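Local coordinates for enoyl-CoA hydratase (Mycobacterium thermoresistibile, PDB 3T3W), which probably catalyses the addition of water across the double bond of 2-enoyl-CoA thioesters, a step of fatty-acid breakdown, at residues P117-A122 with G215-M220; I30-L35 with E209-A214; T57-D62 with S66-R71; E47-L52 with L111-V116. One frame throughout, in Å; residues are numbered along the deposited sequence.

Contact 1 of 4, residues P117-A122 with G215-M220; sequences PKPSIA and GEIAKM
Pro119 and Ile217 are the closest backbone points here, their CA atoms 7.9 Å apart, where the lead-in to strand 120-124 passes the last turn of helix 206-217. The pairing is a helix-on-sheet contact of the crotonase fold, made wholly of hydrocarbon. Ile217 does most of the work by spreading its two branches along the chain opposite. Its CG2 methyl lies anti to the backbone N (chi1 of CG1 -64°) and rests against the proline ring, 3.9 Å from Pro119 CG and almost as close to Pro119 CB, while the ring and the isoleucine run past one another in opposite directions. The other branch, extended through CG1, brings Ile217 CD1 to the end methyl of Ile121, a looser approach of 4.3 Å between Ile217 CD1 and Ile121 CD1. Leu225 of helix 222-239 packs on both Pro119 and Ile217, and Phe181 of the second subunit touches the same two residues, so the cluster lies buried where two chains of the hexamer meet. Beyond Ile217 the chain bends away in a type I beta turn, closed by Met220 N donating to Ile217 O at 3.0 Å.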
loop_
_atom_site.group_PDB
_atom_site.type_symbol
_atom_site.label_atom_id
_atom_site.label_comp_id
_atom_site.label_asym_id
_atom_site.label_seq_id
_atom_site.Cartn_x
_atom_site.Cartn_y
_atom_site.Cartn_z
ATOM N N PRO F 117 -17.040 3.311 17.403
ATOM C CA PRO F 117 -17.792 2.345 16.590
ATOM C C PRO F 117 -19.299 2.565 16.559
ATOM O O PRO F 117 -20.062 1.606 16.669
ATOM C CB PRO F 117 -17.421 1.016 17.242
ATOM C CG PRO F 117 -17.277 1.375 18.677
ATOM C CD PRO F 117 -16.555 2.694 18.651
ATOM N N LYS F 118 -19.715 3.827 16.453
ATOM C CA LYS F 118 -21.110 4.238 16.307
ATOM C C LYS F 118 -21.120 5.337 15.243
ATOM O O LYS F 118 -20.135 6.065 15.100
ATOM C CB LYS F 118 -21.631 4.842 17.613
ATOM C CG LYS F 118 -21.577 3.899 18.793
ATOM C CD LYS F 118 -22.208 4.504 20.027
ATOM C CE LYS F 118 -22.107 3.505 21.164
ATOM N NZ LYS F 118 -22.724 3.988 22.439
ATOM N N PRO F 119 -22.239 5.494 14.491
ATOM C CA PRO F 119 -22.319 6.567 13.520
ATOM C C PRO F 119 -22.241 7.932 14.162
ATOM O O PRO F 119 -22.803 8.116 15.246
ATOM C CB PRO F 119 -23.689 6.370 12.880
ATOM C CG PRO F 119 -23.923 4.891 12.999
ATOM C CD PRO F 119 -23.364 4.567 14.372
ATOM N N SER F 120 -21.546 8.861 13.503
ATOM C CA SER F 120 -21.451 10.244 13.961
ATOM C C SER F 120 -21.713 11.206 12.826
ATOM O O SER F 120 -21.357 10.968 11.658
ATOM C CB SER F 120 -20.095 10.535 14.576
ATOM O OG SER F 120 -19.041 10.282 13.623
ATOM N N ILE F 121 -22.328 12.316 13.179
ATOM C CA ILE F 121 -22.714 13.320 12.209
ATOM C C ILE F 121 -22.292 14.685 12.721
ATOM O O ILE F 121 -22.632 15.047 13.854
ATOM C CB ILE F 121 -24.258 13.343 12.015
ATOM C CG1 ILE F 121 -24.817 11.951 11.677
ATOM C CG2 ILE F 121 -24.626 14.367 10.945
ATOM C CD1 ILE F 121 -26.357 11.811 11.737
ATOM N N ALA F 122 -21.537 15.444 11.927
ATOM C CA ALA F 122 -21.241 16.853 12.244
ATOM C C ALA F 122 -22.232 17.784 11.547
ATOM O O ALA F 122 -22.508 17.602 10.350
ATOM C CB ALA F 122 -19.805 17.219 11.826
ATOM N N GLY F 215 -31.938 10.367 13.909
ATOM C CA GLY F 215 -33.082 9.530 14.298
ATOM C C GLY F 215 -33.354 8.370 13.376
ATOM O O GLY F 215 -33.664 7.282 13.845
ATOM N N GLU F 216 -33.229 8.610 12.081
ATOM C CA GLU F 216 -33.427 7.570 11.105
ATOM C C GLU F 216 -32.353 6.488 11.279
ATOM O O GLU F 216 -32.677 5.302 11.298
ATOM C CB GLU F 216 -33.438 8.202 9.720
ATOM C CG GLU F 216 -33.176 7.292 8.556
ATOM C CD GLU F 216 -32.944 8.089 7.298
ATOM O OE1 GLU F 216 -32.931 9.328 7.424
ATOM O OE2 GLU F 216 -32.799 7.493 6.205
ATOM N N ILE F 217 -31.105 6.906 11.449
ATOM C CA ILE F 217 -30.007 5.967 11.619
ATOM C C ILE F 217 -30.100 5.196 12.939
ATOM O O ILE F 217 -29.753 4.011 12.992
ATOM C CB ILE F 217 -28.662 6.699 11.488
ATOM C CG1 ILE F 217 -28.544 7.232 10.069
ATOM C CG2 ILE F 217 -27.520 5.741 11.858
ATOM C CD1 ILE F 217 -27.337 8.141 9.801
ATOM N N ALA F 218 -30.590 5.856 13.973
ATOM C CA ALA F 218 -30.676 5.257 15.321
ATOM C C ALA F 218 -31.741 4.138 15.401
ATOM O O ALA F 218 -31.762 3.393 16.365
ATOM C CB ALA F 218 -30.950 6.308 16.364
ATOM N N LYS F 219 -32.545 3.988 14.362
ATOM C CA LYS F 219 -33.444 2.818 14.247
ATOM C C LYS F 219 -32.742 1.508 13.862
ATOM O O LYS F 219 -33.323 0.419 14.018
ATOM C CB LYS F 219 -34.560 3.137 13.244
ATOM C CG LYS F 219 -35.406 4.317 13.709
ATOM C CD LYS F 219 -36.842 4.318 13.227
ATOM C CE LYS F 219 -37.075 5.150 11.982
ATOM N NZ LYS F 219 -38.543 5.313 11.725
ATOM N N MET F 220 -31.516 1.583 13.347
ATOM C CA MET F 220 -30.831 0.425 12.803
ATOM C C MET F 220 -30.126 -0.377 13.883
ATOM O O MET F 220 -29.776 0.167 14.930
ATOM C CB MET F 220 -29.800 0.836 11.751
ATOM C CG MET F 220 -30.401 1.701 10.668
ATOM S SD MET F 220 -31.502 0.681 9.630
ATOM C CE MET F 220 -32.432 2.043 8.893
#

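Contact 2 of 4, residues I30-L35 with E209-A214; sequences IATITL and ETRALA
Ile30 lays its terminal methyl over one face of the Arg211 guanidinium, with Ile30 CD1 3.8 Å above the plane and centred on it. The same methyl reaches Ala214 CB, one helical turn further on, at 3.7 Å from Ile30 CD1, so a single aliphatic branch serves both an alanine and a flat cation. Arg211 attains this position by staying extended: CG is anti to the backbone N (chi1 -169°) and the chain runs straight to NE, carrying the charge from the flank of the helix to the strand. At the guanidinium edge stands Thr32 OG1, but its 3.5 Å separation from Arg211 NH1 is bridged by solvent. Two waters lie in the guanidinium plane, each accepting from Arg211 NH1 at 2.9 Å and each hydrogen-bonded to Thr32 OG1; one of them also lies 2.8 Å from Ile30 O, within hydrogen-bonding distance. The other end nitrogen, NH2, forms a salt bridge with Asp28 and a hydrogen bond to Ser27 O, which should fix the rotation of the group. The axes of strand and helix approach to 10.2 Å and run roughly antiparallel, with 149° between their directions. Such packing of an alpha-helix on one face of the central sheet, apolar beneath and hydrated at the margin, belongs to the layered alpha/beta core of the crotonase fold.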
loop_
_atom_site.group_PDB
_atom_site.type_symbol
_atom_site.label_atom_id
_atom_site.label_comp_id
_atom_site.label_asym_id
_atom_site.label_seq_id
_atom_site.Cartn_x
_atom_site.Cartn_y
_atom_site.Cartn_z
ATOM N N ILE F 30 -29.701 9.337 20.838
ATOM C CA ILE F 30 -28.759 10.276 20.170
ATOM C C ILE F 30 -28.020 11.004 21.275
ATOM O O ILE F 30 -28.657 11.559 22.158
ATOM C CB ILE F 30 -29.522 11.303 19.289
ATOM C CG1 ILE F 30 -30.312 10.596 18.184
ATOM C CG2 ILE F 30 -28.520 12.307 18.667
ATOM C CD1 ILE F 30 -31.345 11.477 17.505
ATOM N N ALA F 31 -26.687 11.022 21.216
ATOM C CA ALA F 31 -25.867 11.890 22.071
ATOM C C ALA F 31 -25.536 13.107 21.262
ATOM O O ALA F 31 -24.895 12.989 20.205
ATOM C CB ALA F 31 -24.564 11.193 22.476
ATOM N N THR F 32 -25.972 14.269 21.738
ATOM C CA THR F 32 -25.653 15.514 21.075
ATOM C C THR F 32 -24.555 16.241 21.869
ATOM O O THR F 32 -24.749 16.572 23.066
ATOM C CB THR F 32 -26.885 16.416 20.947
ATOM O OG1 THR F 32 -27.916 15.669 20.267
ATOM C CG2 THR F 32 -26.528 17.676 20.174
ATOM N N ILE F 33 -23.414 16.424 21.204
ATOM C CA ILE F 33 -22.252 17.082 21.780
ATOM C C ILE F 33 -22.185 18.475 21.146
ATOM O O ILE F 33 -22.023 18.607 19.928
ATOM C CB ILE F 33 -20.941 16.324 21.439
ATOM C CG1 ILE F 33 -21.000 14.861 21.911
ATOM C CG2 ILE F 33 -19.718 17.061 21.993
ATOM C CD1 ILE F 33 -19.837 13.962 21.492
ATOM N N THR F 34 -22.297 19.511 21.976
ATOM C CA THR F 34 -22.291 20.872 21.507
ATOM C C THR F 34 -21.049 21.650 21.945
ATOM O O THR F 34 -20.754 21.722 23.147
ATOM C CB THR F 34 -23.540 21.635 22.012
ATOM O OG1 THR F 34 -24.714 21.032 21.469
ATOM C CG2 THR F 34 -23.473 23.119 21.585
ATOM N N LEU F 35 -20.337 22.234 20.979
ATOM C CA LEU F 35 -19.276 23.203 21.244
ATOM C C LEU F 35 -19.919 24.481 21.733
ATOM O O LEU F 35 -20.675 25.104 21.016
ATOM C CB LEU F 35 -18.463 23.480 19.988
ATOM C CG LEU F 35 -17.901 22.275 19.216
ATOM C CD1 LEU F 35 -17.106 22.795 17.997
ATOM C CD2 LEU F 35 -17.073 21.387 20.133
ATOM N N GLU F 209 -32.622 19.127 10.569
ATOM C CA GLU F 209 -32.239 18.141 9.550
ATOM C C GLU F 209 -31.260 17.132 10.091
ATOM O O GLU F 209 -31.368 15.947 9.788
ATOM C CB GLU F 209 -31.578 18.797 8.343
ATOM C CG GLU F 209 -32.452 19.767 7.566
ATOM C CD GLU F 209 -32.996 19.217 6.264
ATOM O OE1 GLU F 209 -32.689 18.067 5.896
ATOM O OE2 GLU F 209 -33.769 19.958 5.615
ATOM N N THR F 210 -30.270 17.598 10.870
ATOM C CA THR F 210 -29.289 16.709 11.459
ATOM C C THR F 210 -29.917 15.722 12.434
ATOM O O THR F 210 -29.608 14.528 12.400
ATOM C CB THR F 210 -28.151 17.521 12.141
ATOM O OG1 THR F 210 -27.559 18.357 11.149
ATOM C CG2 THR F 210 -27.062 16.622 12.707
ATOM N N ARG F 211 -30.781 16.208 13.307
ATOM C CA ARG F 211 -31.399 15.334 14.269
ATOM C C ARG F 211 -32.329 14.325 13.574
ATOM O O ARG F 211 -32.435 13.168 13.981
ATOM C CB ARG F 211 -32.139 16.094 15.341
ATOM C CG ARG F 211 -32.541 15.141 16.460
ATOM C CD ARG F 211 -32.973 15.857 17.711
ATOM N NE ARG F 211 -33.356 14.893 18.726
ATOM C CZ ARG F 211 -32.540 14.373 19.638
ATOM N NH1 ARG F 211 -31.270 14.711 19.677
ATOM N NH2 ARG F 211 -33.039 13.538 20.548
ATOM N N ALA F 212 -32.992 14.753 12.507
ATOM C CA ALA F 212 -33.898 13.847 11.789
ATOM C C ALA F 212 -33.107 12.689 11.163
ATOM O O ALA F 212 -33.518 11.522 11.213
ATOM C CB ALA F 212 -34.691 14.605 10.710
ATOM N N LEU F 213 -31.964 13.022 10.569
ATOM C CA LEU F 213 -31.079 12.024 10.011
ATOM C C LEU F 213 -30.539 11.084 11.107
ATOM O O LEU F 213 -30.543 9.867 10.945
ATOM C CB LEU F 213 -29.947 12.706 9.237
ATOM C CG LEU F 213 -28.827 11.808 8.692
ATOM C CD1 LEU F 213 -29.427 10.812 7.704
ATOM C CD2 LEU F 213 -27.701 12.648 8.072
ATOM N N ALA F 214 -30.097 11.648 12.231
ATOM C CA ALA F 214 -29.628 10.850 13.374
ATOM C C ALA F 214 -30.702 9.880 13.847
ATOM O O ALA F 214 -30.426 8.714 14.099
ATOM C CB ALA F 214 -29.198 11.789 14.517
HETATM O O HOH W 1 -29.478 14.193 21.839
HETATM O O HOH W 2 -29.469 16.226 17.906
#

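Contact 3 of 4, residues T57-D62 with S66-R71; sequences TRAAED and SVIVLR
Ala59 offers its carbonyl oxygen to the ammonium group of Lys118, whose NZ is gripped by more than one carbonyl: Val65 O also accepts a hydrogen bond from it, and Ala60 O a weak one, so a single lysine gathers the end of helix 46-61 and the loop that follows. The setting is the second half of a beta-alpha-beta crossover, in which the chain leaves strand 30-35, runs through helix 46-61 and returns in its parallel neighbour, strand 67-72. The helix meets the strand through a small residue set against a long one. Ala59 and Ile68 have their CA atoms 7.0 Å apart, and both CB atoms point into the contact. Ile68 keeps CG1 beside its backbone N (chi1 -62°) and extends from there, which lays the branch along the alanine methyl: Ala59 CB is 3.7 Å from Ile68 CD1 and 3.8 Å from Ile68 CG1. The end methyl also nears the helix backbone, Ile68 CD1 lying 4.5 Å from Ala60 N. Ala31 and Tyr24 also pack on Ala59, whereas Ile33 and Val116 close round Ile68; the side-chain contact is apolar, with Ala59 and Ile68 both buried. Within the sheet the backbone of Ile68 is held by the next strand, its carbonyl oxygen Ile68 O receiving the N-H of Ile121.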
loop_
_atom_site.group_PDB
_atom_site.type_symbol
_atom_site.label_atom_id
_atom_site.label_comp_id
_atom_site.label_asym_id
_atom_site.label_seq_id
_atom_site.Cartn_x
_atom_site.Cartn_y
_atom_site.Cartn_z
ATOM N N THR F 57 -16.017 9.972 24.420
ATOM C CA THR F 57 -15.867 8.732 25.194
ATOM C C THR F 57 -17.155 8.374 25.920
ATOM O O THR F 57 -17.613 7.211 25.895
ATOM C CB THR F 57 -14.677 8.845 26.160
ATOM O OG1 THR F 57 -13.476 8.889 25.397
ATOM C CG2 THR F 57 -14.675 7.635 27.143
ATOM N N ARG F 58 -17.798 9.377 26.498
ATOM C CA ARG F 58 -19.048 9.152 27.230
ATOM C C ARG F 58 -20.108 8.538 26.297
ATOM O O ARG F 58 -20.789 7.517 26.623
ATOM C CB ARG F 58 -19.539 10.484 27.813
ATOM C CG ARG F 58 -20.573 10.379 28.927
ATOM C CD ARG F 58 -20.399 11.496 29.975
ATOM N NE ARG F 58 -20.483 12.774 29.362
ATOM C CZ ARG F 58 -19.522 13.713 29.234
ATOM N NH1 ARG F 58 -19.850 14.803 28.566
ATOM N NH2 ARG F 58 -18.288 13.652 29.777
ATOM N N ALA F 59 -20.208 9.116 25.099
ATOM C CA ALA F 59 -21.172 8.649 24.097
ATOM C C ALA F 59 -20.838 7.249 23.576
ATOM O O ALA F 59 -21.741 6.398 23.364
ATOM C CB ALA F 59 -21.170 9.613 22.931
ATOM N N ALA F 60 -19.563 7.042 23.331
ATOM C CA ALA F 60 -19.049 5.732 22.876
ATOM C C ALA F 60 -19.382 4.627 23.870
ATOM O O ALA F 60 -19.729 3.514 23.472
ATOM C CB ALA F 60 -17.536 5.823 22.646
ATOM N N GLU F 61 -19.270 4.924 25.160
ATOM C CA GLU F 61 -19.454 3.913 26.205
ATOM C C GLU F 61 -20.891 3.745 26.664
ATOM O O GLU F 61 -21.180 2.824 27.436
ATOM C CB GLU F 61 -18.557 4.226 27.412
ATOM C CG GLU F 61 -17.093 4.138 27.044
ATOM C CD GLU F 61 -16.130 4.407 28.183
ATOM O OE1 GLU F 61 -16.537 4.902 29.256
ATOM O OE2 GLU F 61 -14.935 4.110 27.982
ATOM N N ASP F 62 -21.792 4.623 26.238
ATOM C CA ASP F 62 -23.174 4.591 26.716
ATOM C C ASP F 62 -23.995 3.663 25.818
ATOM O O ASP F 62 -24.263 4.004 24.682
ATOM C CB ASP F 62 -23.781 6.002 26.732
ATOM C CG ASP F 62 -25.197 6.070 27.377
ATOM O OD1 ASP F 62 -25.843 5.015 27.607
ATOM O OD2 ASP F 62 -25.667 7.209 27.639
ATOM N N SER F 66 -27.019 5.324 20.242
ATOM C CA SER F 66 -26.761 4.664 18.940
ATOM C C SER F 66 -26.045 5.579 17.929
ATOM O O SER F 66 -25.302 5.084 17.074
ATOM C CB SER F 66 -28.059 4.191 18.276
ATOM O OG SER F 66 -28.667 3.124 19.003
ATOM N N VAL F 67 -26.271 6.894 18.033
ATOM C CA VAL F 67 -25.695 7.875 17.083
ATOM C C VAL F 67 -25.211 9.098 17.852
ATOM O O VAL F 67 -25.842 9.533 18.828
ATOM C CB VAL F 67 -26.768 8.307 16.031
ATOM C CG1 VAL F 67 -26.254 9.340 15.021
ATOM C CG2 VAL F 67 -27.287 7.084 15.242
ATOM N N ILE F 68 -24.129 9.675 17.360
ATOM C CA ILE F 68 -23.522 10.865 17.926
ATOM C C ILE F 68 -23.702 12.004 16.942
ATOM O O ILE F 68 -23.405 11.871 15.736
ATOM C CB ILE F 68 -22.026 10.641 18.179
ATOM C CG1 ILE F 68 -21.851 9.501 19.208
ATOM C CG2 ILE F 68 -21.339 11.963 18.603
ATOM C CD1 ILE F 68 -20.453 8.904 19.373
ATOM N N VAL F 69 -24.179 13.125 17.462
ATOM C CA VAL F 69 -24.257 14.369 16.720
ATOM C C VAL F 69 -23.296 15.388 17.336
ATOM O O VAL F 69 -23.358 15.633 18.539
ATOM C CB VAL F 69 -25.695 14.942 16.694
ATOM C CG1 VAL F 69 -25.706 16.393 16.113
ATOM C CG2 VAL F 69 -26.644 14.029 15.935
ATOM N N LEU F 70 -22.426 15.978 16.500
ATOM C CA LEU F 70 -21.527 17.065 16.916
ATOM C C LEU F 70 -22.020 18.360 16.269
ATOM O O LEU F 70 -22.160 18.443 15.033
ATOM C CB LEU F 70 -20.093 16.795 16.484
ATOM C CG LEU F 70 -19.086 17.923 16.780
ATOM C CD1 LEU F 70 -18.874 17.998 18.309
ATOM C CD2 LEU F 70 -17.801 17.613 15.998
ATOM N N ARG F 71 -22.302 19.342 17.112
ATOM C CA ARG F 71 -22.783 20.641 16.673
ATOM C C ARG F 71 -22.118 21.749 17.484
ATOM O O ARG F 71 -21.337 21.493 18.401
ATOM C CB ARG F 71 -24.305 20.722 16.784
ATOM C CG ARG F 71 -24.847 20.555 18.204
ATOM C CD ARG F 71 -26.359 20.658 18.368
ATOM N NE ARG F 71 -26.824 21.968 17.945
ATOM C CZ ARG F 71 -26.772 23.064 18.711
ATOM N NH1 ARG F 71 -26.279 23.028 19.955
ATOM N NH2 ARG F 71 -27.196 24.217 18.221
#

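Contact 4 of 4, residues E47-L52 with L111-V116; sequences ELLDEL and LRWRNV
Trp113 sends its side chain from helix 95-115 into the flank of helix 46-61, a helix-helix contact in the core of the crotonase fold. Its CB already points at the other helix, and with CG beside the backbone N (chi1 -54°) the indole is carried outward, six-membered ring foremost. On the five-membered ring, NE1 donates a hydrogen bond to Asp53 OD1, which satisfies the one polar atom of a buried side chain and should fix how the indole is turned, while the same carboxylate forms a salt bridge with Arg112 through NH1 and so ties the two helices a second time. Further out the ring enters a leucine pair. CZ2 lies beside the branch point of Leu52, Trp113 CZ2 to Leu52 CG being 4.1 Å, and the outermost carbon makes the nearest approach, 3.8 Å between Trp113 CH2 and Leu52 CD2. The same corner meets Leu49, whose CD2 stands near the ring plane, at its edge, 4.2 Å from Trp113 CH2. Both leucines cross the indole at about a right angle. Helix 95-115 also carries Glu102, a ligand of the bound zinc ion, which lies about 11 Å from the Leu49 side chain. Right after Trp113 in the chain, Arg114 NH1, besides its salt bridge to Asp237, donates to Asn115 OD1 over 2.9 Å, with an N-H...O angle of 151°.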
loop_
_atom_site.group_PDB
_atom_site.type_symbol
_atom_site.label_atom_id
_atom_site.label_comp_id
_atom_site.label_asym_id
_atom_site.label_seq_id
_atom_site.Cartn_x
_atom_site.Cartn_y
_atom_site.Cartn_z
ATOM N N GLU F 47 -8.090 22.655 27.157
ATOM C CA GLU F 47 -9.173 22.231 28.014
ATOM C C GLU F 47 -10.421 21.894 27.189
ATOM O O GLU F 47 -11.076 20.880 27.437
ATOM C CB GLU F 47 -9.521 23.252 29.097
ATOM C CG GLU F 47 -10.683 22.768 29.984
ATOM C CD GLU F 47 -11.069 23.740 31.083
ATOM O OE1 GLU F 47 -10.290 24.705 31.315
ATOM O OE2 GLU F 47 -12.144 23.477 31.715
ATOM N N LEU F 48 -10.784 22.746 26.221
ATOM C CA LEU F 48 -11.936 22.422 25.386
ATOM C C LEU F 48 -11.773 21.045 24.719
ATOM O O LEU F 48 -12.678 20.245 24.678
ATOM C CB LEU F 48 -12.175 23.523 24.344
ATOM C CG LEU F 48 -13.411 23.363 23.449
ATOM C CD1 LEU F 48 -13.960 24.735 23.028
ATOM C CD2 LEU F 48 -13.110 22.466 22.242
ATOM N N LEU F 49 -10.594 20.793 24.172
ATOM C CA LEU F 49 -10.341 19.525 23.475
ATOM C C LEU F 49 -10.371 18.330 24.429
ATOM O O LEU F 49 -10.940 17.285 24.102
ATOM C CB LEU F 49 -9.018 19.620 22.727
ATOM C CG LEU F 49 -9.064 20.493 21.469
ATOM C CD1 LEU F 49 -7.651 20.739 20.925
ATOM C CD2 LEU F 49 -9.934 19.837 20.408
ATOM N N ASP F 50 -9.831 18.496 25.635
ATOM C CA ASP F 50 -9.955 17.441 26.662
ATOM C C ASP F 50 -11.419 17.159 27.013
ATOM O O ASP F 50 -11.836 16.001 27.141
ATOM C CB ASP F 50 -9.196 17.785 27.943
ATOM C CG ASP F 50 -7.696 17.834 27.765
ATOM O OD1 ASP F 50 -7.155 17.355 26.751
ATOM O OD2 ASP F 50 -7.053 18.421 28.683
ATOM N N GLU F 51 -12.213 18.220 27.132
ATOM C CA GLU F 51 -13.610 18.080 27.485
ATOM C C GLU F 51 -14.408 17.431 26.332
ATOM O O GLU F 51 -15.310 16.585 26.537
ATOM C CB GLU F 51 -14.157 19.466 27.873
ATOM C CG GLU F 51 -15.489 19.449 28.520
ATOM C CD GLU F 51 -16.016 20.825 28.972
ATOM O OE1 GLU F 51 -15.257 21.819 28.953
ATOM O OE2 GLU F 51 -17.225 20.868 29.324
ATOM N N LEU F 52 -14.058 17.824 25.111
ATOM C CA LEU F 52 -14.699 17.261 23.919
ATOM C C LEU F 52 -14.356 15.779 23.805
ATOM O O LEU F 52 -15.227 14.927 23.521
ATOM C CB LEU F 52 -14.201 18.009 22.667
ATOM C CG LEU F 52 -14.699 17.545 21.287
ATOM C CD1 LEU F 52 -16.252 17.464 21.272
ATOM C CD2 LEU F 52 -14.223 18.443 20.127
ATOM N N LEU F 111 -8.100 10.923 15.596
ATOM C CA LEU F 111 -8.166 9.516 15.178
ATOM C C LEU F 111 -9.069 8.665 16.078
ATOM O O LEU F 111 -9.832 7.839 15.583
ATOM C CB LEU F 111 -6.755 8.911 15.056
ATOM C CG LEU F 111 -6.024 9.268 13.770
ATOM C CD1 LEU F 111 -4.547 8.833 13.898
ATOM C CD2 LEU F 111 -6.674 8.620 12.533
ATOM N N ARG F 112 -9.026 8.904 17.382
ATOM C CA ARG F 112 -9.865 8.194 18.293
ATOM C C ARG F 112 -11.340 8.461 17.981
ATOM O O ARG F 112 -12.141 7.515 17.924
ATOM C CB ARG F 112 -9.568 8.610 19.741
ATOM C CG ARG F 112 -10.501 7.910 20.677
ATOM C CD ARG F 112 -9.920 7.750 22.037
ATOM N NE ARG F 112 -9.540 8.969 22.714
ATOM C CZ ARG F 112 -8.290 9.291 23.051
ATOM N NH1 ARG F 112 -8.048 10.378 23.776
ATOM N NH2 ARG F 112 -7.264 8.540 22.668
ATOM N N TRP F 113 -11.698 9.713 17.709
ATOM C CA TRP F 113 -13.108 10.013 17.372
ATOM C C TRP F 113 -13.533 9.348 16.061
ATOM O O TRP F 113 -14.651 8.795 15.951
ATOM C CB TRP F 113 -13.307 11.505 17.278
ATOM C CG TRP F 113 -12.862 12.230 18.513
ATOM C CD1 TRP F 113 -12.767 11.752 19.821
ATOM C CD2 TRP F 113 -12.394 13.610 18.563
ATOM N NE1 TRP F 113 -12.277 12.747 20.667
ATOM C CE2 TRP F 113 -12.057 13.890 19.957
ATOM C CE3 TRP F 113 -12.227 14.602 17.606
ATOM C CZ2 TRP F 113 -11.548 15.126 20.354
ATOM C CZ3 TRP F 113 -11.722 15.837 18.011
ATOM C CH2 TRP F 113 -11.395 16.091 19.365
ATOM N N ARG F 114 -12.646 9.404 15.075
ATOM C CA ARG F 114 -12.841 8.753 13.800
ATOM C C ARG F 114 -13.240 7.289 13.975
ATOM O O ARG F 114 -14.090 6.783 13.215
ATOM C CB ARG F 114 -11.581 8.901 12.930
ATOM C CG ARG F 114 -11.691 8.367 11.508
ATOM C CD ARG F 114 -11.095 6.974 11.377
ATOM N NE ARG F 114 -10.949 6.606 9.960
ATOM C CZ ARG F 114 -10.436 5.448 9.538
ATOM N NH1 ARG F 114 -10.054 4.519 10.426
ATOM N NH2 ARG F 114 -10.319 5.244 8.222
ATOM N N ASN F 115 -12.610 6.617 14.934
ATOM C CA ASN F 115 -12.765 5.178 15.135
ATOM C C ASN F 115 -13.857 4.761 16.115
ATOM O O ASN F 115 -14.085 3.554 16.324
ATOM C CB ASN F 115 -11.411 4.571 15.521
ATOM C CG ASN F 115 -10.443 4.578 14.355
ATOM O OD1 ASN F 115 -10.820 4.162 13.243
ATOM N ND2 ASN F 115 -9.193 5.026 14.590
ATOM N N VAL F 116 -14.552 5.724 16.738
ATOM C CA VAL F 116 -15.622 5.340 17.644
ATOM C C VAL F 116 -16.640 4.486 16.869
ATOM O O VAL F 116 -17.049 4.883 15.783
ATOM C CB VAL F 116 -16.288 6.581 18.308
ATOM C CG1 VAL F 116 -17.643 6.232 18.956
ATOM C CG2 VAL F 116 -15.332 7.225 19.301
#

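Overall arrangement
Taken together, the four contacts illustrate how a central sheet is covered on both faces. Contacts 1 and 2 share helix 206-217, which lies on one side; contacts 3 and 4 share helix 46-61 on the other, and residues alternating along strands 30-35 and 67-72 point to one layer or the other. Contacts 1, 3 and 4 are buried and hydrocarbon at heart, contact 4 lying nearest the middle, its centre about 9 Å from that of the chain. Contact 2 is only partly buried, and there charge and water enter. Contact 1 alone has another subunit packed on its touching residues. Contact 3 is local in sequence and is nested within the loops closed by contacts 2 and 4.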